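Calcium-regulated actin-bundling protein (Dictyostelium discoideum, PDB 4X3N) binds and bundles actin filaments under the control of calcium, and may contribute to building and reorganizing filopodia and pseudopodia as cells move. Local coordinates at residues A38-P41 / F42-A46; A61-I64 / Y65-W69; I98-Y101 / F102-L106; H177-H180 / P181-K185; G274-W277 / W278-R281. One frame throughout, in Å; residues are numbered along the deposited sequence.

Interaction 1: residues A38-P41 / F42-A46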
loop_
_atom_site.group_PDB
_atom_site.type_symbol
_atom_site.label_atom_id
_atom_site.label_comp_id
_atom_site.label_asym_id
_atom_site.label_seq_id
_atom_site.Cartn_x
_atom_site.Cartn_y
_atom_site.Cartn_z
ATOM N N ALA A 38 -3.827 -0.553 -18.276
ATOM C CA ALA A 38 -3.609 0.392 -17.211
ATOM C C ALA A 38 -2.449 0.020 -16.231
ATOM O O ALA A 38 -1.956 0.865 -15.505
ATOM C CB ALA A 38 -4.908 0.682 -16.454
ATOM N N LYS A 39 -1.989 -1.219 -16.250
ATOM C CA LYS A 39 -0.805 -1.618 -15.488
ATOM C C LYS A 39 0.469 -1.556 -16.276
ATOM O O LYS A 39 1.514 -1.796 -15.723
ATOM C CB LYS A 39 -0.973 -3.027 -14.954
ATOM C CG LYS A 39 -2.009 -3.088 -13.837
ATOM C CD LYS A 39 -1.494 -2.371 -12.575
ATOM C CE LYS A 39 -2.401 -2.579 -11.355
ATOM N NZ LYS A 39 -1.936 -1.699 -10.223
ATOM N N LEU A 40 0.407 -1.212 -17.546
ATOM C CA LEU A 40 1.608 -1.048 -18.373
ATOM C C LEU A 40 2.254 0.223 -17.938
ATOM O O LEU A 40 1.590 1.025 -17.319
ATOM C CB LEU A 40 1.293 -0.955 -19.894
ATOM C CG LEU A 40 0.707 -2.182 -20.557
ATOM C CD1 LEU A 40 0.209 -1.993 -21.994
ATOM C CD2 LEU A 40 1.712 -3.340 -20.472
ATOM N N PRO A 41 3.562 0.399 -18.223
ATOM C CA PRO A 41 4.205 1.673 -17.960
ATOM C C PRO A 41 3.396 2.827 -18.585
ATOM O O PRO A 41 2.740 2.654 -19.619
ATOM C CB PRO A 41 5.563 1.540 -18.619
ATOM C CG PRO A 41 5.877 0.050 -18.550
ATOM C CD PRO A 41 4.520 -0.608 -18.777
ATOM N N PHE A 42 3.455 3.985 -17.954
ATOM C CA PHE A 42 2.654 5.131 -18.393
ATOM C C PHE A 42 2.776 5.388 -19.910
ATOM O O PHE A 42 1.758 5.699 -20.568
ATOM C CB PHE A 42 2.988 6.461 -17.667
ATOM C CG PHE A 42 2.923 6.451 -16.143
ATOM C CD1 PHE A 42 1.761 6.168 -15.462
ATOM C CD2 PHE A 42 4.067 6.773 -15.381
ATOM C CE1 PHE A 42 1.735 6.201 -14.072
ATOM C CE2 PHE A 42 4.042 6.809 -13.994
ATOM C CZ PHE A 42 2.844 6.531 -13.343
ATOM N N SER A 43 3.992 5.291 -20.461
ATOM C CA SER A 43 4.270 5.642 -21.853
ATOM C C SER A 43 3.505 4.693 -22.784
ATOM O O SER A 43 2.967 5.107 -23.792
ATOM C CB SER A 43 5.759 5.616 -22.125
ATOM O OG SER A 43 6.299 4.327 -21.795
ATOM N N GLN A 44 3.427 3.435 -22.422
ATOM C CA GLN A 44 2.676 2.494 -23.184
ATOM C C GLN A 44 1.169 2.698 -23.071
ATOM O O GLN A 44 0.411 2.424 -24.003
ATOM C CB GLN A 44 3.052 1.088 -22.765
ATOM C CG GLN A 44 4.449 0.697 -23.270
ATOM C CD GLN A 44 4.823 -0.684 -22.767
ATOM O OE1 GLN A 44 4.104 -1.663 -22.987
ATOM N NE2 GLN A 44 5.913 -0.759 -22.060
ATOM N N GLN A 45 0.729 3.131 -21.927
ATOM C CA GLN A 45 -0.682 3.505 -21.754
ATOM C C GLN A 45 -0.999 4.653 -22.711
ATOM O O GLN A 45 -2.093 4.700 -23.360
ATOM C CB GLN A 45 -0.920 3.972 -20.326
ATOM C CG GLN A 45 -0.870 2.936 -19.226
ATOM C CD GLN A 45 -0.967 3.523 -17.844
ATOM O OE1 GLN A 45 -1.760 4.480 -17.581
ATOM N NE2 GLN A 45 -0.205 2.942 -16.913
ATOM N N ALA A 46 -0.102 5.624 -22.719
ATOM C CA ALA A 46 -0.184 6.794 -23.587
ATOM C C ALA A 46 -0.265 6.416 -25.064
ATOM O O ALA A 46 -1.119 6.898 -25.824
ATOM C CB ALA A 46 1.006 7.693 -23.366
#
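Gln45 reaches back across the N terminus of helix 42-57 to hold the linker that leads into it, a helix N-terminal turn with Pro41 at the N-cap. With CG beside the backbone N (chi1 -70°) and the chain extended beyond it (chi2 174°), the Gln45 carboxamide lies next to the carbonyl of Leu40. NE2 gives Leu40 O a short, nearly straight bond of 2.7 Å, the acceptor lying in the plane of the amide. The rotation of that amide is set by further partners: NE2 also bonds to Asn92 O, while OE1 takes the backbone N-H of Leu154 at the start of helix 153-160. Gln45 N closes the first regular turn on Pro41 O at 3.1 Å; the bond from Gln44 N to the same oxygen is weak. The Phe42 ring packs on Trp69 and Ile72 of helix 61-79, and Ser43 OG bonds to Glu90. Gln44 adopts the same extended shape as Gln45 but runs alongside the Pro41 ring, pointing the same way, and crosses Leu40 at about a right angle. Its NE2 rests 3.6 Å from both CG and CD of Pro41, and its OE1 lies 3.9 Å from CD2 of Leu40.

Interaction 2: residues A61-I64 / Y65-W69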
loop_
_atom_site.group_PDB
_atom_site.type_symbol
_atom_site.label_atom_id
_atom_site.label_comp_id
_atom_site.label_asym_id
_atom_site.label_seq_id
_atom_site.Cartn_x
_atom_site.Cartn_y
_atom_site.Cartn_z
ATOM N N ALA A 61 -1.141 15.642 -28.826
ATOM C CA ALA A 61 -0.062 14.710 -28.525
ATOM C C ALA A 61 1.092 15.373 -27.826
ATOM O O ALA A 61 1.596 14.887 -26.809
ATOM C CB ALA A 61 0.393 13.988 -29.785
ATOM N N GLU A 62 1.506 16.510 -28.303
ATOM C CA GLU A 62 2.610 17.213 -27.703
ATOM C C GLU A 62 2.384 17.566 -26.223
ATOM O O GLU A 62 3.290 17.478 -25.426
ATOM C CB GLU A 62 2.958 18.475 -28.500
ATOM C CG GLU A 62 4.120 19.256 -27.932
ATOM C CD GLU A 62 5.409 18.453 -27.907
ATOM O OE1 GLU A 62 5.571 17.462 -28.653
ATOM O OE2 GLU A 62 6.257 18.766 -27.056
ATOM N N PHE A 63 1.176 17.961 -25.875
ATOM C CA PHE A 63 0.900 18.229 -24.507
ATOM C C PHE A 63 0.921 16.936 -23.684
ATOM O O PHE A 63 1.387 16.879 -22.553
ATOM C CB PHE A 63 -0.484 18.838 -24.427
ATOM C CG PHE A 63 -0.856 19.279 -23.067
ATOM C CD1 PHE A 63 -1.394 18.367 -22.139
ATOM C CD2 PHE A 63 -0.742 20.625 -22.703
ATOM C CE1 PHE A 63 -1.745 18.797 -20.867
ATOM C CE2 PHE A 63 -1.114 21.054 -21.434
ATOM C CZ PHE A 63 -1.580 20.147 -20.497
ATOM N N ILE A 64 0.409 15.894 -24.267
ATOM C CA ILE A 64 0.292 14.615 -23.553
ATOM C C ILE A 64 1.694 14.178 -23.201
ATOM O O ILE A 64 1.978 13.707 -22.086
ATOM C CB ILE A 64 -0.479 13.593 -24.382
ATOM C CG1 ILE A 64 -1.968 13.920 -24.353
ATOM C CG2 ILE A 64 -0.271 12.151 -23.798
ATOM C CD1 ILE A 64 -2.738 13.316 -25.471
ATOM N N TYR A 65 2.585 14.369 -24.160
ATOM C CA TYR A 65 3.986 13.969 -24.028
ATOM C C TYR A 65 4.797 14.829 -23.111
ATOM O O TYR A 65 5.466 14.328 -22.163
ATOM C CB TYR A 65 4.647 13.933 -25.421
ATOM C CG TYR A 65 6.083 13.467 -25.383
ATOM C CD1 TYR A 65 7.121 14.397 -25.208
ATOM C CD2 TYR A 65 6.410 12.122 -25.537
ATOM C CE1 TYR A 65 8.448 13.976 -25.176
ATOM C CE2 TYR A 65 7.730 11.708 -25.491
ATOM C CZ TYR A 65 8.731 12.652 -25.314
ATOM O OH TYR A 65 10.047 12.228 -25.286
ATOM N N SER A 66 4.706 16.139 -23.335
ATOM C CA SER A 66 5.576 17.083 -22.637
ATOM C C SER A 66 5.086 17.476 -21.255
ATOM O O SER A 66 5.890 17.792 -20.388
ATOM C CB SER A 66 5.724 18.360 -23.480
ATOM O OG SER A 66 6.586 18.036 -24.528
ATOM N N VAL A 67 3.782 17.486 -21.071
ATOM C CA VAL A 67 3.178 17.960 -19.835
ATOM C C VAL A 67 2.460 16.870 -19.083
ATOM O O VAL A 67 2.685 16.706 -17.898
ATOM C CB VAL A 67 2.150 19.071 -20.100
ATOM C CG1 VAL A 67 1.626 19.678 -18.792
ATOM C CG2 VAL A 67 2.734 20.178 -20.968
ATOM N N GLY A 68 1.557 16.135 -19.738
ATOM C CA GLY A 68 0.828 15.064 -19.036
ATOM C C GLY A 68 1.748 13.972 -18.516
ATOM O O GLY A 68 1.818 13.682 -17.284
ATOM N N TRP A 69 2.530 13.411 -19.424
ATOM C CA TRP A 69 3.466 12.346 -19.052
ATOM C C TRP A 69 4.505 12.773 -18.026
ATOM O O TRP A 69 4.780 12.020 -17.040
ATOM C CB TRP A 69 4.111 11.796 -20.299
ATOM C CG TRP A 69 4.923 10.578 -20.152
ATOM C CD1 TRP A 69 4.604 9.498 -19.449
ATOM C CD2 TRP A 69 6.179 10.284 -20.806
ATOM N NE1 TRP A 69 5.591 8.518 -19.629
ATOM C CE2 TRP A 69 6.573 9.024 -20.414
ATOM C CE3 TRP A 69 7.028 11.011 -21.647
ATOM C CZ2 TRP A 69 7.775 8.436 -20.844
ATOM C CZ3 TRP A 69 8.218 10.421 -22.090
ATOM C CH2 TRP A 69 8.573 9.159 -21.694
#
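Ser66 OG donates to Glu62 OE2 at 2.7 Å, one helical turn along helix 61-79, and meets the carboxylate from above its plane, 48° out. Glu62 can offer that oxygen because its chain bends at chi2 (61°), curling the acid forward along the helix, toward Ser66; the other oxygen, OE1, forms a salt bridge with Arg281. Next comes the backbone, which widens here into a pi-type turn. Phe63 O accepts two N-H groups, Val67 N and Gly68 N, each at 2.9 Å, and Trp69 N then bonds to Ile64 O at 2.7 Å, five residues back. On the flank beside this doubly bonded carbonyl, Val67 sits over one face of the Phe63 ring. Its CB stands 3.8 Å from the ring centroid and almost on the normal, a CH-pi contact, while CG1 reaches CZ of Phe63 at 3.7 Å. Elsewhere on the helix, Trp69 CE3 lies over one face of the Tyr65 ring, offset toward its rim. Phe63 and Val67 look toward helix 96-111, Ile64 packs on Leu50 of helix 42-57, and the rings of Tyr65 and Trp69 each meet Trp278 of helix 273-290 edge-to-face.

Interaction 3: residues I98-Y101 / F102-L106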
loop_
_atom_site.group_PDB
_atom_site.type_symbol
_atom_site.label_atom_id
_atom_site.label_comp_id
_atom_site.label_asym_id
_atom_site.label_seq_id
_atom_site.Cartn_x
_atom_site.Cartn_y
_atom_site.Cartn_z
ATOM N N ILE A 98 -1.502 10.645 -4.016
ATOM C CA ILE A 98 -0.521 10.983 -4.997
ATOM C C ILE A 98 -1.156 11.573 -6.309
ATOM O O ILE A 98 -0.609 12.507 -6.885
ATOM C CB ILE A 98 0.372 9.787 -5.316
ATOM C CG1 ILE A 98 1.040 9.224 -4.061
ATOM C CG2 ILE A 98 1.431 10.206 -6.292
ATOM C CD1 ILE A 98 1.858 10.225 -3.235
ATOM N N ALA A 99 -2.291 11.026 -6.764
ATOM C CA ALA A 99 -3.064 11.593 -7.864
ATOM C C ALA A 99 -3.412 13.029 -7.654
ATOM O O ALA A 99 -3.301 13.881 -8.570
ATOM C CB ALA A 99 -4.337 10.792 -8.130
ATOM N N LEU A 100 -3.857 13.332 -6.457
ATOM C CA LEU A 100 -4.085 14.698 -6.072
ATOM C C LEU A 100 -2.880 15.614 -6.297
ATOM O O LEU A 100 -3.002 16.700 -6.835
ATOM C CB LEU A 100 -4.535 14.701 -4.619
ATOM C CG LEU A 100 -5.258 15.928 -4.170
ATOM C CD1 LEU A 100 -6.134 15.652 -2.960
ATOM C CD2 LEU A 100 -4.223 16.994 -3.857
ATOM N N TYR A 101 -1.698 15.197 -5.901
ATOM C CA TYR A 101 -0.510 15.994 -6.147
ATOM C C TYR A 101 -0.266 16.100 -7.672
ATOM O O TYR A 101 0.204 17.131 -8.169
ATOM C CB TYR A 101 0.766 15.369 -5.496
ATOM C CG TYR A 101 0.913 15.341 -3.967
ATOM C CD1 TYR A 101 0.572 16.433 -3.178
ATOM C CD2 TYR A 101 1.546 14.280 -3.332
ATOM C CE1 TYR A 101 0.763 16.428 -1.773
ATOM C CE2 TYR A 101 1.785 14.267 -1.950
ATOM C CZ TYR A 101 1.391 15.349 -1.153
ATOM O OH TYR A 101 1.605 15.330 0.240
ATOM N N PHE A 102 -0.523 15.033 -8.414
ATOM C CA PHE A 102 -0.435 15.051 -9.874
ATOM C C PHE A 102 -1.316 16.122 -10.467
ATOM O O PHE A 102 -0.839 17.007 -11.178
ATOM C CB PHE A 102 -0.725 13.651 -10.450
ATOM C CG PHE A 102 -1.071 13.620 -11.902
ATOM C CD1 PHE A 102 -0.152 13.918 -12.837
ATOM C CD2 PHE A 102 -2.332 13.210 -12.311
ATOM C CE1 PHE A 102 -0.468 13.869 -14.174
ATOM C CE2 PHE A 102 -2.681 13.178 -13.653
ATOM C CZ PHE A 102 -1.739 13.496 -14.596
ATOM N N TYR A 103 -2.578 16.119 -10.142
ATOM C CA TYR A 103 -3.472 17.054 -10.777
ATOM C C TYR A 103 -3.162 18.487 -10.345
ATOM O O TYR A 103 -3.303 19.422 -11.125
ATOM C CB TYR A 103 -4.903 16.732 -10.402
ATOM C CG TYR A 103 -5.558 15.728 -11.272
ATOM C CD1 TYR A 103 -6.142 16.101 -12.478
ATOM C CD2 TYR A 103 -5.590 14.394 -10.879
ATOM C CE1 TYR A 103 -6.740 15.150 -13.299
ATOM C CE2 TYR A 103 -6.171 13.451 -11.657
ATOM C CZ TYR A 103 -6.743 13.816 -12.873
ATOM O OH TYR A 103 -7.330 12.838 -13.603
ATOM N N GLU A 104 -2.764 18.647 -9.085
ATOM C CA GLU A 104 -2.369 19.962 -8.594
ATOM C C GLU A 104 -1.168 20.501 -9.288
ATOM O O GLU A 104 -1.150 21.640 -9.645
ATOM C CB GLU A 104 -2.173 19.971 -7.096
ATOM C CG GLU A 104 -3.545 19.900 -6.442
ATOM C CD GLU A 104 -3.481 20.060 -4.940
ATOM O OE1 GLU A 104 -2.342 20.000 -4.364
ATOM O OE2 GLU A 104 -4.585 20.170 -4.358
ATOM N N GLN A 105 -0.184 19.661 -9.529
ATOM C CA GLN A 105 0.975 20.068 -10.282
ATOM C C GLN A 105 0.616 20.413 -11.733
ATOM O O GLN A 105 1.131 21.392 -12.241
ATOM C CB GLN A 105 2.102 19.042 -10.155
ATOM C CG GLN A 105 3.360 19.343 -10.934
ATOM C CD GLN A 105 3.918 20.760 -10.717
ATOM O OE1 GLN A 105 3.866 21.324 -9.606
ATOM N NE2 GLN A 105 4.477 21.331 -11.789
ATOM N N LEU A 106 -0.303 19.677 -12.364
ATOM C CA LEU A 106 -0.757 19.983 -13.690
ATOM C C LEU A 106 -1.339 21.374 -13.804
ATOM O O LEU A 106 -1.057 22.106 -14.758
ATOM C CB LEU A 106 -1.865 19.046 -14.130
ATOM C CG LEU A 106 -1.504 17.738 -14.812
ATOM C CD1 LEU A 106 -2.775 17.009 -15.198
ATOM C CD2 LEU A 106 -0.554 17.910 -16.017
#
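Glu104 lies side by side with Leu100 on helix 96-111, the two pointing the same way, with CD2 of Leu100 3.2 Å from OE2 of Glu104. The peptide groups are satisfied by regular i to i+4 bonds of 2.8 to 3.0 Å: Phe102 N to Ile98 O, Tyr103 N to Ala99 O, Glu104 N to Leu100 O and Gln105 N to Tyr101 O. At the start of the segment, Ile98 N is taken by the side chain of Asp95. Ala99 O also lies at the edge of the Tyr103 ring, 3.3 Å from its CD2. Tyr101 finds its polar partner in another chain: OH bonds to Asp144 of the second subunit, a calcium ligand there, while the ring meets Phe147 of that subunit edge-to-face. Within its own chain the helix is held between two others, Phe102 and Leu106 packing on helix 61-79 and Ala99 and Tyr103 on helix 132-143.

Interaction 4: residues H177-H180 / P181-K185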
loop_
_atom_site.group_PDB
_atom_site.type_symbol
_atom_site.label_atom_id
_atom_site.label_comp_id
_atom_site.label_asym_id
_atom_site.label_seq_id
_atom_site.Cartn_x
_atom_site.Cartn_y
_atom_site.Cartn_z
ATOM N N HIS A 177 -5.709 -5.147 -31.328
ATOM C CA HIS A 177 -4.773 -4.447 -32.180
ATOM C C HIS A 177 -3.455 -4.634 -31.508
ATOM O O HIS A 177 -3.086 -3.849 -30.651
ATOM C CB HIS A 177 -5.169 -3.002 -32.313
ATOM C CG HIS A 177 -6.501 -2.839 -32.957
ATOM N ND1 HIS A 177 -6.705 -3.033 -34.309
ATOM C CD2 HIS A 177 -7.715 -2.565 -32.430
ATOM C CE1 HIS A 177 -7.979 -2.843 -34.595
ATOM N NE2 HIS A 177 -8.613 -2.549 -33.476
ATOM N N ASP A 178 -2.790 -5.732 -31.854
ATOM C CA ASP A 178 -1.527 -6.068 -31.240
ATOM C C ASP A 178 -0.426 -5.196 -31.816
ATOM O O ASP A 178 -0.467 -4.771 -32.948
ATOM C CB ASP A 178 -1.215 -7.564 -31.386
ATOM C CG ASP A 178 -2.104 -8.446 -30.471
ATOM O OD1 ASP A 178 -3.010 -7.940 -29.751
ATOM O OD2 ASP A 178 -1.880 -9.669 -30.453
ATOM N N GLU A 179 0.537 -4.894 -30.964
ATOM C CA GLU A 179 1.692 -4.097 -31.328
ATOM C C GLU A 179 2.381 -4.854 -32.426
ATOM O O GLU A 179 2.690 -6.027 -32.251
ATOM C CB GLU A 179 2.652 -3.974 -30.124
ATOM C CG GLU A 179 3.672 -2.833 -30.233
ATOM C CD GLU A 179 4.591 -2.757 -29.044
ATOM O OE1 GLU A 179 4.620 -3.711 -28.262
ATOM O OE2 GLU A 179 5.318 -1.761 -28.869
ATOM N N HIS A 180 2.677 -4.195 -33.525
ATOM C CA HIS A 180 3.445 -4.867 -34.570
ATOM C C HIS A 180 4.869 -5.063 -34.160
ATOM O O HIS A 180 5.405 -4.243 -33.442
ATOM C CB HIS A 180 3.438 -4.050 -35.842
ATOM C CG HIS A 180 2.069 -3.854 -36.399
ATOM N ND1 HIS A 180 1.509 -2.606 -36.589
ATOM C CD2 HIS A 180 1.122 -4.751 -36.750
ATOM C CE1 HIS A 180 0.293 -2.742 -37.077
ATOM N NE2 HIS A 180 0.030 -4.034 -37.170
ATOM N N PRO A 181 5.505 -6.127 -34.658
ATOM C CA PRO A 181 6.866 -6.437 -34.205
ATOM C C PRO A 181 7.908 -5.365 -34.542
ATOM O O PRO A 181 8.892 -5.226 -33.799
ATOM C CB PRO A 181 7.209 -7.787 -34.885
ATOM C CG PRO A 181 5.958 -8.281 -35.523
ATOM C CD PRO A 181 4.940 -7.160 -35.562
ATOM N N GLU A 182 7.736 -4.651 -35.651
ATOM C CA GLU A 182 8.708 -3.633 -36.002
ATOM C C GLU A 182 8.614 -2.508 -34.980
ATOM O O GLU A 182 9.624 -1.863 -34.630
ATOM C CB GLU A 182 8.491 -3.086 -37.401
ATOM C CG GLU A 182 8.797 -4.117 -38.507
ATOM C CD GLU A 182 7.592 -5.038 -38.858
ATOM O OE1 GLU A 182 6.602 -5.187 -38.059
ATOM O OE2 GLU A 182 7.652 -5.613 -39.970
ATOM N N ILE A 183 7.396 -2.277 -34.522
ATOM C CA ILE A 183 7.154 -1.252 -33.514
ATOM C C ILE A 183 7.707 -1.712 -32.166
ATOM O O ILE A 183 8.417 -0.956 -31.527
ATOM C CB ILE A 183 5.664 -0.881 -33.470
ATOM C CG1 ILE A 183 5.296 -0.172 -34.789
ATOM C CG2 ILE A 183 5.341 -0.020 -32.257
ATOM C CD1 ILE A 183 3.835 0.183 -34.942
ATOM N N LYS A 184 7.456 -2.957 -31.773
ATOM C CA LYS A 184 7.974 -3.429 -30.528
ATOM C C LYS A 184 9.476 -3.317 -30.551
ATOM O O LYS A 184 10.077 -2.862 -29.593
ATOM C CB LYS A 184 7.555 -4.864 -30.253
ATOM C CG LYS A 184 7.974 -5.409 -28.901
ATOM C CD LYS A 184 7.477 -6.834 -28.764
ATOM C CE LYS A 184 7.765 -7.375 -27.388
ATOM N NZ LYS A 184 8.144 -8.816 -27.457
ATOM N N LYS A 185 10.090 -3.673 -31.657
ATOM C CA LYS A 185 11.558 -3.585 -31.775
ATOM C C LYS A 185 12.055 -2.202 -31.516
ATOM O O LYS A 185 13.026 -2.007 -30.803
ATOM C CB LYS A 185 12.015 -4.034 -33.155
ATOM C CG LYS A 185 12.147 -5.555 -33.240
ATOM C CD LYS A 185 12.595 -5.998 -34.644
ATOM C CE LYS A 185 12.949 -7.505 -34.746
ATOM N NZ LYS A 185 11.808 -8.397 -34.408
#
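Glu179 swings over the first turn of helix 181-211 because CG lies opposite the backbone N (chi1 -162°) and the rest of the chain is fully extended (chi2 -180°). This is a helix N-terminus, with His180 at the N-cap and Pro181 as the first helical residue. The carboxylate of Glu179 passes across the base of Lys184 at about a right angle: OE2 comes to 3.5 Å from CA of Lys184, and OE1 to 3.7 Å from its CB. No salt bridge joins the pair, since the Lys184 chain carries NZ away to 6.3 Å from OE1; instead Glu179 pairs with Arg187, one turn further on. CG of Glu179 rests on CG2 of Ile183. At the cap itself, His180 O accepts the N-H of Lys184 at 2.9 Å and a weak bond from Ile183 N. His180 has the other kind of first torsion, CG beside the backbone N (chi1 -61°), which lays its ring alongside Ile183, the two pointing the same way. The imidazole also stacks on Tyr255, whose hydroxyl bonds to Glu182 OE1, while OE2 of that glutamate forms a salt bridge with Lys254; the turn is thus tied to the end of helix 232-255. At the edge of the imidazole, near its plane, CD1 of Ile183 approaches ND1 of His180 to 4.0 Å.

Interaction 5: residues G274-W277 / W278-R281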
loop_
_atom_site.group_PDB
_atom_site.type_symbol
_atom_site.label_atom_id
_atom_site.label_comp_id
_atom_site.label_asym_id
_atom_site.label_seq_id
_atom_site.Cartn_x
_atom_site.Cartn_y
_atom_site.Cartn_z
ATOM N N GLY A 274 -0.040 6.746 -33.372
ATOM C CA GLY A 274 0.377 7.335 -32.099
ATOM C C GLY A 274 1.756 6.758 -31.712
ATOM O O GLY A 274 2.637 7.455 -31.204
ATOM N N ALA A 275 1.912 5.469 -31.926
ATOM C CA ALA A 275 3.162 4.818 -31.555
ATOM C C ALA A 275 4.262 5.370 -32.389
ATOM O O ALA A 275 5.338 5.598 -31.888
ATOM C CB ALA A 275 3.058 3.332 -31.763
ATOM N N ILE A 276 3.961 5.664 -33.664
ATOM C CA ILE A 276 4.960 6.202 -34.573
ATOM C C ILE A 276 5.303 7.577 -34.126
ATOM O O ILE A 276 6.462 7.883 -33.938
ATOM C CB ILE A 276 4.530 6.124 -36.070
ATOM C CG1 ILE A 276 4.347 4.683 -36.550
ATOM C CG2 ILE A 276 5.519 6.879 -36.936
ATOM C CD1 ILE A 276 5.539 3.773 -36.314
ATOM N N TRP A 277 4.305 8.416 -33.850
ATOM C CA TRP A 277 4.592 9.764 -33.380
ATOM C C TRP A 277 5.417 9.741 -32.053
ATOM O O TRP A 277 6.358 10.512 -31.863
ATOM C CB TRP A 277 3.265 10.544 -33.179
ATOM C CG TRP A 277 3.473 11.989 -32.694
ATOM C CD1 TRP A 277 3.518 13.135 -33.477
ATOM C CD2 TRP A 277 3.667 12.434 -31.349
ATOM N NE1 TRP A 277 3.719 14.240 -32.690
ATOM C CE2 TRP A 277 3.838 13.841 -31.387
ATOM C CE3 TRP A 277 3.745 11.781 -30.114
ATOM C CZ2 TRP A 277 4.081 14.598 -30.235
ATOM C CZ3 TRP A 277 3.969 12.531 -28.971
ATOM C CH2 TRP A 277 4.136 13.932 -29.042
ATOM N N TRP A 278 5.043 8.864 -31.114
ATOM C CA TRP A 278 5.674 8.899 -29.770
ATOM C C TRP A 278 7.131 8.520 -29.873
ATOM O O TRP A 278 8.010 9.151 -29.315
ATOM C CB TRP A 278 4.963 7.902 -28.841
ATOM C CG TRP A 278 5.386 8.004 -27.421
ATOM C CD1 TRP A 278 6.466 7.361 -26.819
ATOM C CD2 TRP A 278 4.762 8.766 -26.389
ATOM N NE1 TRP A 278 6.498 7.650 -25.515
ATOM C CE2 TRP A 278 5.477 8.521 -25.210
ATOM C CE3 TRP A 278 3.643 9.610 -26.333
ATOM C CZ2 TRP A 278 5.140 9.132 -23.992
ATOM C CZ3 TRP A 278 3.300 10.203 -25.112
ATOM C CH2 TRP A 278 4.021 9.945 -23.970
ATOM N N MET A 279 7.376 7.459 -30.612
ATOM C CA MET A 279 8.752 6.984 -30.736
ATOM C C MET A 279 9.644 7.988 -31.408
ATOM O O MET A 279 10.759 8.199 -30.997
ATOM C CB MET A 279 8.767 5.656 -31.496
ATOM C CG MET A 279 8.278 4.516 -30.632
ATOM S SD MET A 279 8.562 2.899 -31.374
ATOM C CE MET A 279 7.946 3.153 -33.080
ATOM N N ASN A 280 9.142 8.658 -32.431
ATOM C CA ASN A 280 9.914 9.763 -33.072
ATOM C C ASN A 280 10.120 10.902 -32.155
ATOM O O ASN A 280 11.204 11.413 -32.030
ATOM C CB ASN A 280 9.263 10.191 -34.392
ATOM C CG ASN A 280 9.606 9.228 -35.554
ATOM O OD1 ASN A 280 10.638 9.356 -36.163
ATOM N ND2 ASN A 280 8.759 8.261 -35.821
ATOM N N ARG A 281 9.070 11.339 -31.484
ATOM C CA ARG A 281 9.261 12.354 -30.458
ATOM C C ARG A 281 10.317 12.040 -29.411
ATOM O O ARG A 281 11.113 12.899 -28.983
ATOM C CB ARG A 281 7.927 12.579 -29.739
ATOM C CG ARG A 281 7.933 13.751 -28.795
ATOM C CD ARG A 281 8.105 15.050 -29.573
ATOM N NE ARG A 281 8.079 16.184 -28.667
ATOM C CZ ARG A 281 9.095 16.553 -27.877
ATOM N NH1 ARG A 281 10.237 15.884 -27.879
ATOM N NH2 ARG A 281 8.954 17.611 -27.052
#
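Arg281 climbs alongside the Trp277 indole on helix 273-290, pointing the same way. Its CB sits over one face of the six-membered ring, 4.1 Å from the centroid in a CH-pi contact; CG follows at 3.8 Å from CH2 of Trp277, and CD passes 4.1 Å from CZ2. The bend at chi2 (66°) keeps this aliphatic run against the indole, and the guanidinium ends turned 69° from the ring plane. There NE pairs with Glu62 and NH1 with Glu285. Trp278 meets the same indole at its edge, its CE3 in plane and 3.9 Å from CZ3 of Trp277. One residue earlier, Ile276 O is gripped twice by Asn280, from opposite faces of its plane: by N at 3.2 Å and by ND2 at 3.0 Å, and ND2 also bonds to Ser252. Trp278 packs against helices 42-57 and 61-79, while Met279 meets helices 181-211 and 232-255, so the helix lies between these two pairs.

Each contact is local, and along the chain the five follow in series, none nesting or crossing. Interaction 1 closes the short loop from helix 28-38 into helix 42-57; interactions 2 and 3 each lie within one helix, 61-79 and 96-111, and interaction 4 starts helix 181-211 after its preceding loop. Interaction 5, near the C terminus, touches three of the others: interaction 1 through Ala46 and Trp278, interaction 2 through Glu62 with Arg281, and interaction 4 through Ile183 with Ala275 and Met279. Interaction 2 also meets interaction 1, at Ser43 and Trp69, and interaction 3, at Gly68 and Phe102. Helix 273-290 thereby joins the N-terminal helices to helix 181-211.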